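Long-range contact in putative sugar binding protein (Salmonella enterica subsp. enterica serovar Typhimurium, PDB 3KNZ), which probably binds a phosphorylated sugar or related carbohydrate derivative through its SIS domains, as glucosamine-6-phosphate synthase relatives do: residues 117-131 / 137-149. Sequence-based numbering, arbitrary orientation.
Sequences MERARNVGHITASMA and TIDRAADYILTVP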
loop_
_atom_site.group_PDB
_atom_site.type_symbol
_atom_site.label_atom_id
_atom_site.label_comp_id
_atom_site.label_asym_id
_atom_site.label_seq_id
_atom_site.Cartn_x
_atom_site.Cartn_y
_atom_site.Cartn_z
HETATM N N MSE A 117 6.451 7.345 15.589
HETATM C CA MSE A 117 7.247 6.805 16.686
HETATM C C MSE A 117 6.838 7.406 18.028
HETATM O O MSE A 117 6.723 6.688 19.024
HETATM C CB MSE A 117 8.729 7.054 16.430
HETATM C CG MSE A 117 9.253 6.262 15.261
HETATM SE SE MSE A 117 11.019 6.818 14.724
HETATM C CE MSE A 117 12.000 6.428 16.369
ATOM N N GLU A 118 6.618 8.716 18.057
ATOM C CA GLU A 118 6.195 9.371 19.293
ATOM C C GLU A 118 4.817 8.868 19.714
ATOM O O GLU A 118 4.545 8.722 20.905
ATOM C CB GLU A 118 6.234 10.903 19.170
ATOM C CG GLU A 118 7.649 11.467 19.220
ATOM C CD GLU A 118 7.739 12.947 18.853
ATOM O OE1 GLU A 118 6.746 13.516 18.346
ATOM O OE2 GLU A 118 8.821 13.542 19.061
ATOM N N ARG A 119 3.954 8.571 18.749
ATOM C CA ARG A 119 2.636 8.054 19.096
ATOM C C ARG A 119 2.737 6.647 19.668
ATOM O O ARG A 119 2.034 6.314 20.623
ATOM C CB ARG A 119 1.687 8.081 17.902
ATOM C CG ARG A 119 1.243 9.485 17.508
ATOM C CD ARG A 119 0.101 9.455 16.497
ATOM N NE ARG A 119 0.435 8.695 15.294
ATOM C CZ ARG A 119 1.034 9.203 14.216
ATOM N NH1 ARG A 119 1.382 10.482 14.172
ATOM N NH2 ARG A 119 1.292 8.421 13.173
ATOM N N ALA A 120 3.617 5.833 19.093
ATOM C CA ALA A 120 3.804 4.466 19.563
ATOM C C ALA A 120 4.418 4.476 20.956
ATOM O O ALA A 120 4.045 3.687 21.829
ATOM C CB ALA A 120 4.691 3.685 18.602
ATOM N N ARG A 121 5.346 5.395 21.168
ATOM C CA ARG A 121 6.042 5.473 22.434
ATOM C C ARG A 121 5.097 5.897 23.564
ATOM O O ARG A 121 5.166 5.368 24.670
ATOM C CB ARG A 121 7.216 6.448 22.312
ATOM C CG ARG A 121 8.382 6.134 23.225
ATOM C CD ARG A 121 9.480 7.144 23.033
ATOM N NE ARG A 121 10.758 6.667 23.540
ATOM C CZ ARG A 121 11.880 7.373 23.491
ATOM N NH1 ARG A 121 11.875 8.593 22.973
ATOM N NH2 ARG A 121 13.010 6.868 23.966
ATOM N N ASN A 122 4.199 6.833 23.277
ATOM C CA ASN A 122 3.282 7.345 24.292
ATOM C C ASN A 122 2.302 6.310 24.814
ATOM O O ASN A 122 1.704 6.496 25.873
ATOM C CB ASN A 122 2.520 8.564 23.763
ATOM C CG ASN A 122 3.435 9.756 23.485
ATOM O OD1 ASN A 122 4.550 9.846 24.020
ATOM N ND2 ASN A 122 2.963 10.680 22.648
ATOM N N VAL A 123 2.145 5.218 24.079
ATOM C CA VAL A 123 1.220 4.165 24.471
ATOM C C VAL A 123 1.932 2.925 25.035
ATOM O O VAL A 123 1.279 1.981 25.480
ATOM C CB VAL A 123 0.302 3.801 23.293
ATOM C CG1 VAL A 123 -0.376 2.483 23.523
ATOM C CG2 VAL A 123 -0.720 4.899 23.088
ATOM N N GLY A 124 3.262 2.926 25.033
ATOM C CA GLY A 124 4.010 1.808 25.599
ATOM C C GLY A 124 4.786 0.913 24.643
ATOM O O GLY A 124 5.475 -0.003 25.082
ATOM N N HIS A 125 4.687 1.155 23.341
ATOM C CA HIS A 125 5.428 0.336 22.385
ATOM C C HIS A 125 6.903 0.733 22.403
ATOM O O HIS A 125 7.232 1.890 22.654
ATOM C CB HIS A 125 4.867 0.488 20.967
ATOM C CG HIS A 125 3.427 0.101 20.836
ATOM N ND1 HIS A 125 3.013 -1.212 20.770
ATOM C CD2 HIS A 125 2.306 0.854 20.746
ATOM C CE1 HIS A 125 1.697 -1.251 20.659
ATOM N NE2 HIS A 125 1.243 -0.010 20.644
ATOM N N ILE A 126 7.786 -0.231 22.157
ATOM C CA ILE A 126 9.213 0.053 22.102
ATOM C C ILE A 126 9.479 0.623 20.718
ATOM O O ILE A 126 8.907 0.151 19.741
ATOM C CB ILE A 126 10.104 -1.208 22.306
ATOM C CG1 ILE A 126 9.904 -1.821 23.694
ATOM C CG2 ILE A 126 11.585 -0.864 22.114
ATOM C CD1 ILE A 126 8.637 -2.625 23.837
ATOM N N THR A 127 10.336 1.635 20.634
ATOM C CA THR A 127 10.660 2.232 19.350
ATOM C C THR A 127 12.128 2.058 18.989
ATOM O O THR A 127 12.983 1.925 19.861
ATOM C CB THR A 127 10.344 3.729 19.334
ATOM O OG1 THR A 127 11.060 4.373 20.398
ATOM C CG2 THR A 127 8.847 3.965 19.486
ATOM N N ALA A 128 12.402 2.056 17.689
ATOM C CA ALA A 128 13.760 1.951 17.167
ATOM C C ALA A 128 13.858 2.821 15.928
ATOM O O ALA A 128 12.860 3.074 15.264
ATOM C CB ALA A 128 14.095 0.517 16.824
ATOM N N SER A 129 15.058 3.281 15.609
ATOM C CA SER A 129 15.232 4.130 14.450
ATOM C C SER A 129 16.247 3.534 13.500
ATOM O O SER A 129 17.230 2.942 13.930
ATOM C CB SER A 129 15.685 5.524 14.876
ATOM O OG SER A 129 16.931 5.471 15.551
HETATM N N MSE A 130 15.981 3.678 12.207
HETATM C CA MSE A 130 16.901 3.231 11.164
HETATM C C MSE A 130 17.074 4.331 10.145
HETATM O O MSE A 130 16.410 4.335 9.106
HETATM C CB MSE A 130 16.427 1.956 10.464
HETATM C CG MSE A 130 16.583 0.710 11.299
HETATM SE SE MSE A 130 16.424 -0.898 10.237
HETATM C CE MSE A 130 16.556 -2.195 11.688
ATOM N N ALA A 131 17.961 5.271 10.461
ATOM C CA ALA A 131 18.262 6.388 9.577
ATOM C C ALA A 131 19.573 6.114 8.849
ATOM O O ALA A 131 20.319 5.209 9.218
ATOM C CB ALA A 131 18.358 7.683 10.375
ATOM N N THR A 137 17.038 12.942 12.927
ATOM C CA THR A 137 15.870 13.508 13.605
ATOM C C THR A 137 14.978 12.452 14.272
ATOM O O THR A 137 14.430 12.692 15.347
ATOM C CB THR A 137 15.020 14.360 12.638
ATOM O OG1 THR A 137 15.817 15.429 12.109
ATOM C CG2 THR A 137 13.818 14.946 13.352
ATOM N N ILE A 138 14.840 11.284 13.656
ATOM C CA ILE A 138 13.999 10.229 14.226
ATOM C C ILE A 138 14.630 9.539 15.454
ATOM O O ILE A 138 13.941 8.835 16.193
ATOM C CB ILE A 138 13.572 9.182 13.153
ATOM C CG1 ILE A 138 14.794 8.552 12.481
ATOM C CG2 ILE A 138 12.681 9.831 12.105
ATOM C CD1 ILE A 138 14.459 7.459 11.474
ATOM N N ASP A 139 15.925 9.748 15.684
ATOM C CA ASP A 139 16.595 9.184 16.873
ATOM C C ASP A 139 15.975 9.738 18.161
ATOM O O ASP A 139 16.045 9.110 19.209
ATOM C CB ASP A 139 18.109 9.477 16.861
ATOM C CG ASP A 139 18.836 8.777 15.714
ATOM O OD1 ASP A 139 18.243 7.859 15.106
ATOM O OD2 ASP A 139 19.998 9.139 15.423
ATOM N N ARG A 140 15.380 10.924 18.058
ATOM C CA ARG A 140 14.713 11.595 19.174
ATOM C C ARG A 140 13.612 10.787 19.843
ATOM O O ARG A 140 13.318 10.987 21.016
ATOM C CB ARG A 140 14.041 12.875 18.687
ATOM C CG ARG A 140 14.944 14.064 18.435
ATOM C CD ARG A 140 14.056 15.294 18.429
ATOM N NE ARG A 140 13.269 15.325 19.665
ATOM C CZ ARG A 140 12.150 16.022 19.846
ATOM N NH1 ARG A 140 11.646 16.763 18.868
ATOM N NH2 ARG A 140 11.524 15.961 21.015
ATOM N N ALA A 141 12.967 9.919 19.081
ATOM C CA ALA A 141 11.871 9.139 19.603
ATOM C C ALA A 141 12.222 7.670 19.578
ATOM O O ALA A 141 11.337 6.822 19.517
ATOM C CB ALA A 141 10.634 9.392 18.771
ATOM N N ALA A 142 13.511 7.369 19.638
ATOM C CA ALA A 142 13.970 5.994 19.546
ATOM C C ALA A 142 14.543 5.457 20.851
ATOM O O ALA A 142 15.461 6.041 21.421
ATOM C CB ALA A 142 15.014 5.885 18.451
ATOM N N ASP A 143 13.999 4.339 21.323
ATOM C CA ASP A 143 14.550 3.661 22.489
ATOM C C ASP A 143 15.863 3.000 22.082
ATOM O O ASP A 143 16.733 2.765 22.909
ATOM C CB ASP A 143 13.595 2.575 22.976
ATOM C CG ASP A 143 12.267 3.126 23.413
ATOM O OD1 ASP A 143 12.261 4.132 24.150
ATOM O OD2 ASP A 143 11.233 2.540 23.032
ATOM N N TYR A 144 15.981 2.669 20.796
ATOM C CA TYR A 144 17.175 2.016 20.269
ATOM C C TYR A 144 17.567 2.559 18.896
ATOM O O TYR A 144 16.866 2.343 17.913
ATOM C CB TYR A 144 16.956 0.498 20.219
ATOM C CG TYR A 144 16.657 -0.062 21.587
ATOM C CD1 TYR A 144 17.687 -0.395 22.461
ATOM C CD2 TYR A 144 15.345 -0.208 22.029
ATOM C CE1 TYR A 144 17.419 -0.880 23.726
ATOM C CE2 TYR A 144 15.066 -0.695 23.298
ATOM C CZ TYR A 144 16.107 -1.032 24.140
ATOM O OH TYR A 144 15.841 -1.521 25.402
ATOM N N ILE A 145 18.683 3.282 18.837
ATOM C CA ILE A 145 19.164 3.820 17.575
ATOM C C ILE A 145 19.891 2.717 16.809
ATOM O O ILE A 145 20.990 2.316 17.193
ATOM C CB ILE A 145 20.124 5.010 17.770
ATOM C CG1 ILE A 145 19.424 6.190 18.444
ATOM C CG2 ILE A 145 20.673 5.474 16.436
ATOM C CD1 ILE A 145 19.172 6.014 19.918
ATOM N N LEU A 146 19.274 2.235 15.731
ATOM C CA LEU A 146 19.854 1.174 14.888
ATOM C C LEU A 146 20.348 1.748 13.544
ATOM O O LEU A 146 20.145 1.161 12.476
ATOM C CB LEU A 146 18.809 0.077 14.646
ATOM C CG LEU A 146 18.054 -0.438 15.884
ATOM C CD1 LEU A 146 17.076 -1.553 15.492
ATOM C CD2 LEU A 146 19.022 -0.908 16.977
ATOM N N THR A 147 21.008 2.897 13.611
ATOM C CA THR A 147 21.485 3.587 12.424
ATOM C C THR A 147 22.047 2.650 11.366
ATOM O O THR A 147 22.764 1.709 11.681
ATOM C CB THR A 147 22.600 4.598 12.788
ATOM O OG1 THR A 147 22.187 5.402 13.901
ATOM C CG2 THR A 147 22.939 5.495 11.591
ATOM N N VAL A 148 21.701 2.917 10.108
ATOM C CA VAL A 148 22.259 2.186 8.976
ATOM C C VAL A 148 23.670 2.775 8.785
ATOM O O VAL A 148 23.811 3.985 8.574
ATOM C CB VAL A 148 21.418 2.375 7.682
ATOM C CG1 VAL A 148 22.037 1.606 6.512
ATOM C CG2 VAL A 148 19.967 1.935 7.902
ATOM N N PRO A 149 24.713 1.930 8.887
ATOM C CA PRO A 149 26.116 2.361 8.799
ATOM C C PRO A 149 26.568 2.772 7.398
ATOM O O PRO A 149 27.160 1.970 6.675
ATOM C CB PRO A 149 26.891 1.124 9.272
ATOM C CG PRO A 149 26.002 -0.027 8.976
ATOM C CD PRO A 149 24.591 0.475 9.094
HETATM O O HOH W 1 18.844 5.103 13.313
#
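Ser-129 and Ile-145 pair in parallel where the short strand 144-145 joins strand 126-131 at one side of the five-stranded parallel sheet, an α/β arrangement characteristic of the SIS domain. Two backbone bonds fix this register: Ser-129 N donates a hydrogen bond to Tyr-144 O (3.1 Å), and Ser-129 O accepts one from Leu-146 N (2.8 Å). The other edge of strand 126-131 is hydrogen-bonded to Val-101 and Gly-103 of strand 99-105.

Before the paired residues, Asp-143 divides its carboxylate between two partners. Its OD2 receives a nearly straight bond from Thr-127 N, 2.7 Å long with 170° at the hydrogen, and thus supplies an acceptor to a strand amide from a side chain. OD1 is gripped side-on in a salt bridge by NE and NH2 of Arg-121, both from the same face of the carboxylate; the NH2 to OD1 distance is 2.8 Å. Arg-121 reaches it with CG anti to the backbone N (chi1 -151°) and the chain extended to NE, which ties helix 111-122 to the loop before strand 144-145. Thr-127 OG1 works both ways, donating to Ala-141 O at 2.6 Å and accepting from Asp-143 N.

Helix 111-122 also packs on the 3-10 turn 137-140 through selenomethionine Met-117, whose SE lies against CB of Ile-138, the two side chains crossing at about a right angle. On the sheet face that carries Ala-128 and Tyr-144, Leu-146 CD1 meets Ala-128 CB and the methyl CE of selenomethionine Met-130, a side chain that also rests on Asn-168 and Leu-169 of helix 161-179.

Farther along, Val-148 N donates a hydrogen bond to Ala-131 O. Ser-129 OG donates to Asp-139 OD1 at 2.8 Å and accepts from a water, which in turn accepts from Ala-131 N at 3.0 Å.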